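Local coordinates for putative exported protein (Bacteroides fragilis, PDB 3FZX) that is of unknown function but binds calcium ions and probably holds a lipid or other hydrophobic ligand outside the cytoplasm, at residues F9-R21 and E187-E199. Numbering follows the deposited sequence.
Sequences FFFPNQEGEQITR and EWYAPNIGIVRSE
Phe10 and Tyr189 meet in a T-shaped stack where the N-terminal arm of this YmcC-like closed antiparallel beta-barrel, of the LolA/LolB clan, lies across the hairpin formed by strands 180-190 and 194-202. Tyr189 supplies the edge: its CE2 stands over the centre of the Phe10 ring, the ring planes are 82° apart, and CD2 comes within 3.6 Å of Phe10 CD1. With chi1 at -61°, Phe10 CG lies anti to its own carbonyl carbon, and the ring is carried alongside Pro191, whose CD is 3.9 Å from Phe10 CE1. Tyr189 OH hydrogen-bonds the carbonyl oxygen of Pro109.

At the hairpin tip the contact turns polar. Asn192 N donates a nearly straight 2.8 Å hydrogen bond to Phe9 O, and a water links Phe9 N to Asn192 OD1. Asn13 tucks CG between its backbone N and carbonyl carbon, which brings ND2 to two acceptors: Asn192 OD1 at 3.0 Å, lying in the Asn13 amide plane, and Phe11 O of its own segment. The two amide planes are turned 64° against each other. Further along, Phe10 O sits 3.1 Å from Gly194 CA in a CA-H...O contact beside the classic beta bulge that Ile193 and Gly194 form opposite Ala190.

Arg21, on strand 18-25, packs against the second strand of the hairpin, at Ile195. Its chain bends at chi3 and lays one face of the guanidinium over Ile195 CB, while Asp84 OD1 forms a salt bridge with NH1 and Ser211 OG is hydrogen-bonded to NE. A second water completes this end, accepting from Arg21 NH1 at 3.0 Å and donating to Ile195 O at 2.7 Å.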
ATOM      1  N   PHE A   9      11.731 -14.298  -3.576  1.00 33.77           N
ATOM      2  CA  PHE A   9      11.508 -13.034  -2.876  1.00 32.61           C
ATOM      3  C   PHE A   9      12.420 -12.005  -3.550  1.00 33.46           C
ATOM      4  O   PHE A   9      13.631 -12.053  -3.395  1.00 35.22           O
ATOM      5  CB  PHE A   9      11.825 -13.233  -1.380  1.00 29.12           C
ATOM      6  CG  PHE A   9      11.328 -12.136  -0.489  1.00 28.33           C
ATOM      7  CD1 PHE A   9      12.124 -11.037  -0.211  1.00 29.63           C
ATOM      8  CD2 PHE A   9      10.084 -12.223   0.114  1.00 30.38           C
ATOM      9  CE1 PHE A   9      11.677 -10.015   0.617  1.00 30.76           C
ATOM     10  CE2 PHE A   9       9.608 -11.208   0.949  1.00 27.38           C
ATOM     11  CZ  PHE A   9      10.412 -10.104   1.223  1.00 31.76           C
ATOM     12  N   PHE A  10      11.837 -11.067  -4.290  1.00 34.95           N
ATOM     13  CA  PHE A  10      12.604 -10.131  -5.130  1.00 34.50           C
ATOM     14  C   PHE A  10      13.018  -8.858  -4.412  1.00 34.68           C
ATOM     15  O   PHE A  10      12.638  -7.779  -4.810  1.00 32.16           O
ATOM     16  CB  PHE A  10      11.759  -9.805  -6.366  1.00 35.35           C
ATOM     17  CG  PHE A  10      11.462 -11.008  -7.173  1.00 30.67           C
ATOM     18  CD1 PHE A  10      12.499 -11.677  -7.817  1.00 31.88           C
ATOM     19  CD2 PHE A  10      10.190 -11.550  -7.210  1.00 37.92           C
ATOM     20  CE1 PHE A  10      12.263 -12.826  -8.546  1.00 33.53           C
ATOM     21  CE2 PHE A  10       9.944 -12.703  -7.928  1.00 32.91           C
ATOM     22  CZ  PHE A  10      10.987 -13.342  -8.608  1.00 35.52           C
ATOM     23  N   PHE A  11      13.805  -9.011  -3.349  1.00 33.89           N
ATOM     24  CA  PHE A  11      14.254  -7.899  -2.511  1.00 34.14           C
ATOM     25  C   PHE A  11      15.217  -8.471  -1.465  1.00 33.56           C
ATOM     26  O   PHE A  11      15.096  -9.625  -1.088  1.00 33.83           O
ATOM     27  CB  PHE A  11      13.051  -7.215  -1.793  1.00 33.13           C
ATOM     28  CG  PHE A  11      13.375  -5.850  -1.245  1.00 28.73           C
ATOM     29  CD1 PHE A  11      13.472  -4.749  -2.107  1.00 33.11           C
ATOM     30  CD2 PHE A  11      13.576  -5.654   0.107  1.00 34.43           C
ATOM     31  CE1 PHE A  11      13.785  -3.484  -1.628  1.00 35.83           C
ATOM     32  CE2 PHE A  11      13.870  -4.373   0.618  1.00 32.82           C
ATOM     33  CZ  PHE A  11      13.994  -3.294  -0.247  1.00 38.19           C
ATOM     34  N   PRO A  12      16.192  -7.687  -0.996  1.00 34.91           N
ATOM     35  CA  PRO A  12      17.022  -8.259   0.060  1.00 33.80           C
ATOM     36  C   PRO A  12      16.203  -8.629   1.289  1.00 34.27           C
ATOM     37  O   PRO A  12      15.217  -7.970   1.602  1.00 33.35           O
ATOM     38  CB  PRO A  12      17.991  -7.131   0.391  1.00 34.65           C
ATOM     39  CG  PRO A  12      17.340  -5.914  -0.137  1.00 34.28           C
ATOM     40  CD  PRO A  12      16.685  -6.362  -1.388  1.00 34.85           C
ATOM     41  N   ASN A  13      16.610  -9.693   1.966  1.00 34.90           N
ATOM     42  CA  ASN A  13      15.887 -10.163   3.111  1.00 36.92           C
ATOM     43  C   ASN A  13      16.712 -10.554   4.343  1.00 38.44           C
ATOM     44  O   ASN A  13      16.147 -11.054   5.284  1.00 36.73           O
ATOM     45  CB  ASN A  13      14.909 -11.266   2.662  1.00 38.79           C
ATOM     46  CG  ASN A  13      15.566 -12.324   1.855  1.00 40.34           C
ATOM     47  OD1 ASN A  13      16.092 -13.249   2.419  1.00 41.14           O
ATOM     48  ND2 ASN A  13      15.548 -12.198   0.516  1.00 32.33           N
ATOM     49  N   GLN A  14      18.018 -10.279   4.368  1.00 39.19           N
ATOM     50  CA  GLN A  14      18.826 -10.481   5.588  1.00 40.13           C
ATOM     51  C   GLN A  14      18.888  -9.185   6.361  1.00 40.30           C
ATOM     52  O   GLN A  14      19.271  -8.170   5.801  1.00 40.21           O
ATOM     53  CB  GLN A  14      20.276 -10.866   5.266  1.00 39.40           C
ATOM     54  CG  GLN A  14      20.436 -12.009   4.310  1.00 47.24           C
ATOM     55  CD  GLN A  14      21.896 -12.442   4.122  1.00 59.30           C
ATOM     56  OE1 GLN A  14      22.836 -11.895   4.743  1.00 58.94           O
ATOM     57  NE2 GLN A  14      22.091 -13.421   3.246  1.00 56.18           N
ATOM     58  N   GLU A  15      18.569  -9.216   7.652  1.00 41.28           N
ATOM     59  CA  GLU A  15      18.626  -8.005   8.488  1.00 41.88           C
ATOM     60  C   GLU A  15      19.983  -7.342   8.366  1.00 38.44           C
ATOM     61  O   GLU A  15      20.987  -8.019   8.415  1.00 39.78           O
ATOM     62  CB  GLU A  15      18.348  -8.327   9.973  1.00 41.48           C
ATOM     63  CG  GLU A  15      16.888  -8.668  10.223  1.00 48.96           C
ATOM     64  CD  GLU A  15      16.526  -8.846  11.698  1.00 59.22           C
ATOM     65  OE1 GLU A  15      17.447  -8.835  12.568  1.00 57.54           O
ATOM     66  OE2 GLU A  15      15.303  -9.003  11.959  1.00 52.76           O
ATOM     67  N   GLY A  16      19.997  -6.026   8.203  1.00 38.00           N
ATOM     68  CA  GLY A  16      21.243  -5.276   8.084  1.00 38.52           C
ATOM     69  C   GLY A  16      21.754  -5.176   6.654  1.00 39.21           C
ATOM     70  O   GLY A  16      22.580  -4.329   6.375  1.00 40.01           O
ATOM     71  N   GLU A  17      21.279  -6.022   5.737  1.00 37.96           N
ATOM     72  CA  GLU A  17      21.777  -5.993   4.347  1.00 37.37           C
ATOM     73  C   GLU A  17      21.458  -4.640   3.716  1.00 36.51           C
ATOM     74  O   GLU A  17      20.405  -4.076   3.999  1.00 37.37           O
ATOM     75  CB  GLU A  17      21.179  -7.131   3.500  1.00 37.30           C
ATOM     76  CG  GLU A  17      21.664  -7.132   2.048  1.00 37.73           C
ATOM     77  CD  GLU A  17      21.267  -8.353   1.266  1.00 42.45           C
ATOM     78  OE1 GLU A  17      20.611  -9.263   1.828  1.00 41.02           O
ATOM     79  OE2 GLU A  17      21.618  -8.394   0.068  1.00 39.36           O
ATOM     80  N   GLN A  18      22.357  -4.159   2.854  1.00 35.95           N
ATOM     81  CA  GLN A  18      22.286  -2.817   2.262  1.00 37.49           C
ATOM     82  C   GLN A  18      22.564  -2.855   0.753  1.00 34.65           C
ATOM     83  O   GLN A  18      23.563  -3.403   0.331  1.00 35.43           O
ATOM     84  CB  GLN A  18      23.310  -1.932   2.967  1.00 39.56           C
ATOM     85  CG  GLN A  18      22.884  -0.515   3.110  1.00 52.90           C
ATOM     86  CD  GLN A  18      23.795   0.253   4.030  1.00 60.94           C
ATOM     87  OE1 GLN A  18      24.616   1.052   3.577  1.00 61.08           O
ATOM     88  NE2 GLN A  18      23.671   0.004   5.331  1.00 68.09           N
ATOM     89  N   ILE A  19      21.644  -2.326  -0.042  1.00 34.30           N
ATOM     90  CA  ILE A  19      21.718  -2.330  -1.504  1.00 35.67           C
ATOM     91  C   ILE A  19      21.778  -0.875  -1.938  1.00 36.20           C
ATOM     92  O   ILE A  19      21.000  -0.060  -1.432  1.00 35.47           O
ATOM     93  CB  ILE A  19      20.437  -2.947  -2.158  1.00 36.63           C
ATOM     94  CG1 ILE A  19      20.294  -4.434  -1.817  1.00 42.61           C
ATOM     95  CG2 ILE A  19      20.440  -2.802  -3.675  1.00 39.03           C
ATOM     96  CD1 ILE A  19      21.466  -5.233  -2.072  1.00 40.92           C
ATOM     97  N   THR A  20      22.702  -0.552  -2.846  1.00 35.59           N
ATOM     98  CA  THR A  20      22.833   0.785  -3.402  1.00 33.81           C
ATOM     99  C   THR A  20      22.597   0.713  -4.886  1.00 33.84           C
ATOM    100  O   THR A  20      23.148  -0.152  -5.552  1.00 34.57           O
ATOM    101  CB  THR A  20      24.215   1.341  -3.157  1.00 36.67           C
ATOM    102  OG1 THR A  20      24.463   1.285  -1.758  1.00 39.29           O
ATOM    103  CG2 THR A  20      24.348   2.810  -3.663  1.00 31.35           C
ATOM    104  N   ARG A  21      21.764   1.623  -5.394  1.00 33.39           N
ATOM    105  CA  ARG A  21      21.530   1.745  -6.813  1.00 33.55           C
ATOM    106  C   ARG A  21      21.803   3.212  -7.232  1.00 32.95           C
ATOM    107  O   ARG A  21      21.378   4.158  -6.559  1.00 33.08           O
ATOM    108  CB  ARG A  21      20.102   1.312  -7.131  1.00 35.03           C
ATOM    109  CG  ARG A  21      19.928   0.959  -8.593  1.00 45.29           C
ATOM    110  CD  ARG A  21      18.728   0.087  -8.918  1.00 45.88           C
ATOM    111  NE  ARG A  21      17.513   0.897  -8.980  1.00 58.21           N
ATOM    112  CZ  ARG A  21      16.534   0.901  -8.086  1.00 56.82           C
ATOM    113  NH1 ARG A  21      16.571   0.095  -7.033  1.00 60.16           N
ATOM    114  NH2 ARG A  21      15.491   1.711  -8.265  1.00 61.56           N
ATOM    115  N   GLU A 187      12.525  -2.668 -16.844  1.00 34.32           N
ATOM    116  CA  GLU A 187      13.238  -2.994 -15.621  1.00 35.57           C
ATOM    117  C   GLU A 187      13.601  -4.472 -15.568  1.00 33.91           C
ATOM    118  O   GLU A 187      12.981  -5.337 -16.225  1.00 32.41           O
ATOM    119  CB  GLU A 187      12.537  -2.492 -14.350  1.00 35.59           C
ATOM    120  CG  GLU A 187      11.204  -3.069 -14.036  1.00 45.04           C
ATOM    121  CD  GLU A 187      10.550  -2.391 -12.801  1.00 53.61           C
ATOM    122  OE1 GLU A 187      10.716  -1.164 -12.596  1.00 60.01           O
ATOM    123  OE2 GLU A 187       9.844  -3.080 -12.038  1.00 54.39           O
ATOM    124  N   TRP A 188      14.672  -4.720 -14.833  1.00 29.59           N
ATOM    125  CA  TRP A 188      15.243  -6.013 -14.703  1.00 30.77           C
ATOM    126  C   TRP A 188      15.277  -6.285 -13.209  1.00 33.53           C
ATOM    127  O   TRP A 188      15.776  -5.435 -12.451  1.00 34.14           O
ATOM    128  CB  TRP A 188      16.653  -6.023 -15.248  1.00 30.68           C
ATOM    129  CG  TRP A 188      16.803  -5.997 -16.742  1.00 30.80           C
ATOM    130  CD1 TRP A 188      17.027  -7.069 -17.550  1.00 30.25           C
ATOM    131  CD2 TRP A 188      16.853  -4.843 -17.589  1.00 34.74           C
ATOM    132  NE1 TRP A 188      17.190  -6.664 -18.846  1.00 35.94           N
ATOM    133  CE2 TRP A 188      17.106  -5.300 -18.900  1.00 30.17           C
ATOM    134  CE3 TRP A 188      16.702  -3.468 -17.369  1.00 34.59           C
ATOM    135  CZ2 TRP A 188      17.185  -4.436 -20.001  1.00 37.23           C
ATOM    136  CZ3 TRP A 188      16.798  -2.603 -18.457  1.00 34.12           C
ATOM    137  CH2 TRP A 188      17.040  -3.093 -19.765  1.00 32.82           C
ATOM    138  N   TYR A 189      14.740  -7.437 -12.787  1.00 30.61           N
ATOM    139  CA  TYR A 189      14.750  -7.777 -11.366  1.00 33.12           C
ATOM    140  C   TYR A 189      15.180  -9.209 -11.097  1.00 32.84           C
ATOM    141  O   TYR A 189      15.042 -10.087 -11.948  1.00 30.58           O
ATOM    142  CB  TYR A 189      13.410  -7.478 -10.709  1.00 32.84           C
ATOM    143  CG  TYR A 189      12.220  -8.261 -11.219  1.00 33.36           C
ATOM    144  CD1 TYR A 189      11.443  -7.780 -12.286  1.00 31.35           C
ATOM    145  CD2 TYR A 189      11.828  -9.453 -10.606  1.00 33.94           C
ATOM    146  CE1 TYR A 189      10.332  -8.491 -12.744  1.00 38.32           C
ATOM    147  CE2 TYR A 189      10.704 -10.173 -11.056  1.00 30.86           C
ATOM    148  CZ  TYR A 189       9.964  -9.683 -12.112  1.00 38.25           C
ATOM    149  OH  TYR A 189       8.843 -10.349 -12.518  1.00 39.58           O
ATOM    150  N   ALA A 190      15.711  -9.398  -9.891  1.00 32.03           N
ATOM    151  CA  ALA A 190      16.358 -10.631  -9.488  1.00 32.78           C
ATOM    152  C   ALA A 190      16.023 -10.983  -8.046  1.00 33.47           C
ATOM    153  O   ALA A 190      15.779 -10.086  -7.215  1.00 33.72           O
ATOM    154  CB  ALA A 190      17.898 -10.507  -9.632  1.00 33.68           C
ATOM    155  N   PRO A 191      16.028 -12.293  -7.733  1.00 35.30           N
ATOM    156  CA  PRO A 191      15.823 -12.791  -6.376  1.00 31.31           C
ATOM    157  C   PRO A 191      16.821 -12.202  -5.405  1.00 33.59           C
ATOM    158  O   PRO A 191      17.999 -12.091  -5.738  1.00 34.52           O
ATOM    159  CB  PRO A 191      16.090 -14.291  -6.503  1.00 34.43           C
ATOM    160  CG  PRO A 191      15.895 -14.623  -7.965  1.00 34.11           C
ATOM    161  CD  PRO A 191      16.073 -13.377  -8.743  1.00 34.23           C
ATOM    162  N   ASN A 192      16.328 -11.846  -4.215  1.00 31.48           N
ATOM    163  CA  ASN A 192      17.086 -11.325  -3.101  1.00 32.59           C
ATOM    164  C   ASN A 192      17.721  -9.933  -3.340  1.00 35.13           C
ATOM    165  O   ASN A 192      18.496  -9.469  -2.528  1.00 34.83           O
ATOM    166  CB  ASN A 192      18.140 -12.346  -2.614  1.00 32.00           C
ATOM    167  CG  ASN A 192      17.559 -13.742  -2.402  1.00 33.41           C
ATOM    168  OD1 ASN A 192      16.531 -13.914  -1.754  1.00 35.39           O
ATOM    169  ND2 ASN A 192      18.209 -14.737  -2.954  1.00 36.83           N
ATOM    170  N   ILE A 193      17.365  -9.264  -4.425  1.00 36.49           N
ATOM    171  CA  ILE A 193      17.925  -7.935  -4.741  1.00 37.09           C
ATOM    172  C   ILE A 193      16.831  -6.947  -5.071  1.00 35.37           C
ATOM    173  O   ILE A 193      16.792  -5.864  -4.520  1.00 38.75           O
ATOM    174  CB  ILE A 193      18.889  -8.000  -5.948  1.00 39.52           C
ATOM    175  CG1 ILE A 193      20.020  -8.997  -5.702  1.00 36.60           C
ATOM    176  CG2 ILE A 193      19.516  -6.636  -6.231  1.00 38.88           C
ATOM    177  CD1 ILE A 193      20.768  -9.348  -7.014  1.00 41.47           C
ATOM    178  N   GLY A 194      15.899  -7.342  -5.930  1.00 35.98           N
ATOM    179  CA  GLY A 194      14.886  -6.431  -6.456  1.00 34.26           C
ATOM    180  C   GLY A 194      15.364  -5.930  -7.799  1.00 34.87           C
ATOM    181  O   GLY A 194      15.920  -6.703  -8.602  1.00 36.95           O
ATOM    182  N   ILE A 195      15.219  -4.630  -8.022  1.00 34.81           N
ATOM    183  CA  ILE A 195      15.578  -4.005  -9.295  1.00 36.10           C
ATOM    184  C   ILE A 195      17.100  -3.922  -9.452  1.00 34.94           C
ATOM    185  O   ILE A 195      17.807  -3.295  -8.642  1.00 35.00           O
ATOM    186  CB  ILE A 195      14.988  -2.547  -9.430  1.00 37.56           C
ATOM    187  CG1 ILE A 195      13.465  -2.509  -9.163  1.00 45.02           C
ATOM    188  CG2 ILE A 195      15.367  -1.933 -10.788  1.00 34.81           C
ATOM    189  CD1 ILE A 195      12.661  -3.553  -9.881  1.00 46.19           C
ATOM    190  N   VAL A 196      17.587  -4.554 -10.504  1.00 34.74           N
ATOM    191  CA  VAL A 196      19.009  -4.565 -10.840  1.00 35.08           C
ATOM    192  C   VAL A 196      19.321  -3.435 -11.823  1.00 34.79           C
ATOM    193  O   VAL A 196      20.397  -2.840 -11.775  1.00 34.36           O
ATOM    194  CB  VAL A 196      19.392  -5.948 -11.420  1.00 34.22           C
ATOM    195  CG1 VAL A 196      20.769  -5.963 -12.023  1.00 32.41           C
ATOM    196  CG2 VAL A 196      19.290  -6.997 -10.297  1.00 35.18           C
ATOM    197  N   ARG A 197      18.376  -3.157 -12.723  1.00 33.59           N
ATOM    198  CA  ARG A 197      18.557  -2.142 -13.731  1.00 33.33           C
ATOM    199  C   ARG A 197      17.199  -1.637 -14.166  1.00 33.79           C
ATOM    200  O   ARG A 197      16.223  -2.393 -14.136  1.00 36.77           O
ATOM    201  CB  ARG A 197      19.310  -2.740 -14.915  1.00 32.65           C
ATOM    202  CG  ARG A 197      19.545  -1.759 -16.075  1.00 35.00           C
ATOM    203  CD  ARG A 197      20.202  -2.439 -17.298  1.00 35.62           C
ATOM    204  NE  ARG A 197      20.389  -1.445 -18.354  1.00 34.84           N
ATOM    205  CZ  ARG A 197      21.424  -0.602 -18.455  1.00 37.50           C
ATOM    206  NH1 ARG A 197      22.443  -0.622 -17.600  1.00 38.49           N
ATOM    207  NH2 ARG A 197      21.447   0.290 -19.432  1.00 34.36           N
ATOM    208  N   SER A 198      17.127  -0.363 -14.530  1.00 30.13           N
ATOM    209  CA  SER A 198      15.931   0.194 -15.144  1.00 33.63           C
ATOM    210  C   SER A 198      16.323   1.277 -16.124  1.00 35.18           C
ATOM    211  O   SER A 198      17.405   1.874 -16.008  1.00 35.76           O
ATOM    212  CB  SER A 198      14.978   0.784 -14.111  1.00 34.46           C
ATOM    213  OG  SER A 198      15.475   2.021 -13.644  1.00 41.99           O
ATOM    214  N   GLU A 199      15.438   1.532 -17.086  1.00 34.92           N
ATOM    215  CA  GLU A 199      15.651   2.547 -18.111  1.00 34.65           C
ATOM    216  C   GLU A 199      14.333   3.226 -18.401  1.00 37.16           C
ATOM    217  O   GLU A 199      13.313   2.545 -18.487  1.00 38.49           O
ATOM    218  CB  GLU A 199      16.151   1.908 -19.400  1.00 32.35           C
ATOM    219  CG  GLU A 199      17.525   1.286 -19.311  1.00 37.38           C
ATOM    220  CD  GLU A 199      17.884   0.486 -20.553  1.00 33.02           C
ATOM    221  OE1 GLU A 199      17.094   0.449 -21.520  1.00 39.48           O
ATOM    222  OE2 GLU A 199      18.955  -0.118 -20.549  1.00 37.75           O
TER
HETATM  223  O   HOH W   1      14.315 -15.304  -3.193  1.00 44.42           O
HETATM  224  O   HOH W   2      17.738  -2.490  -6.020  1.00 54.06           O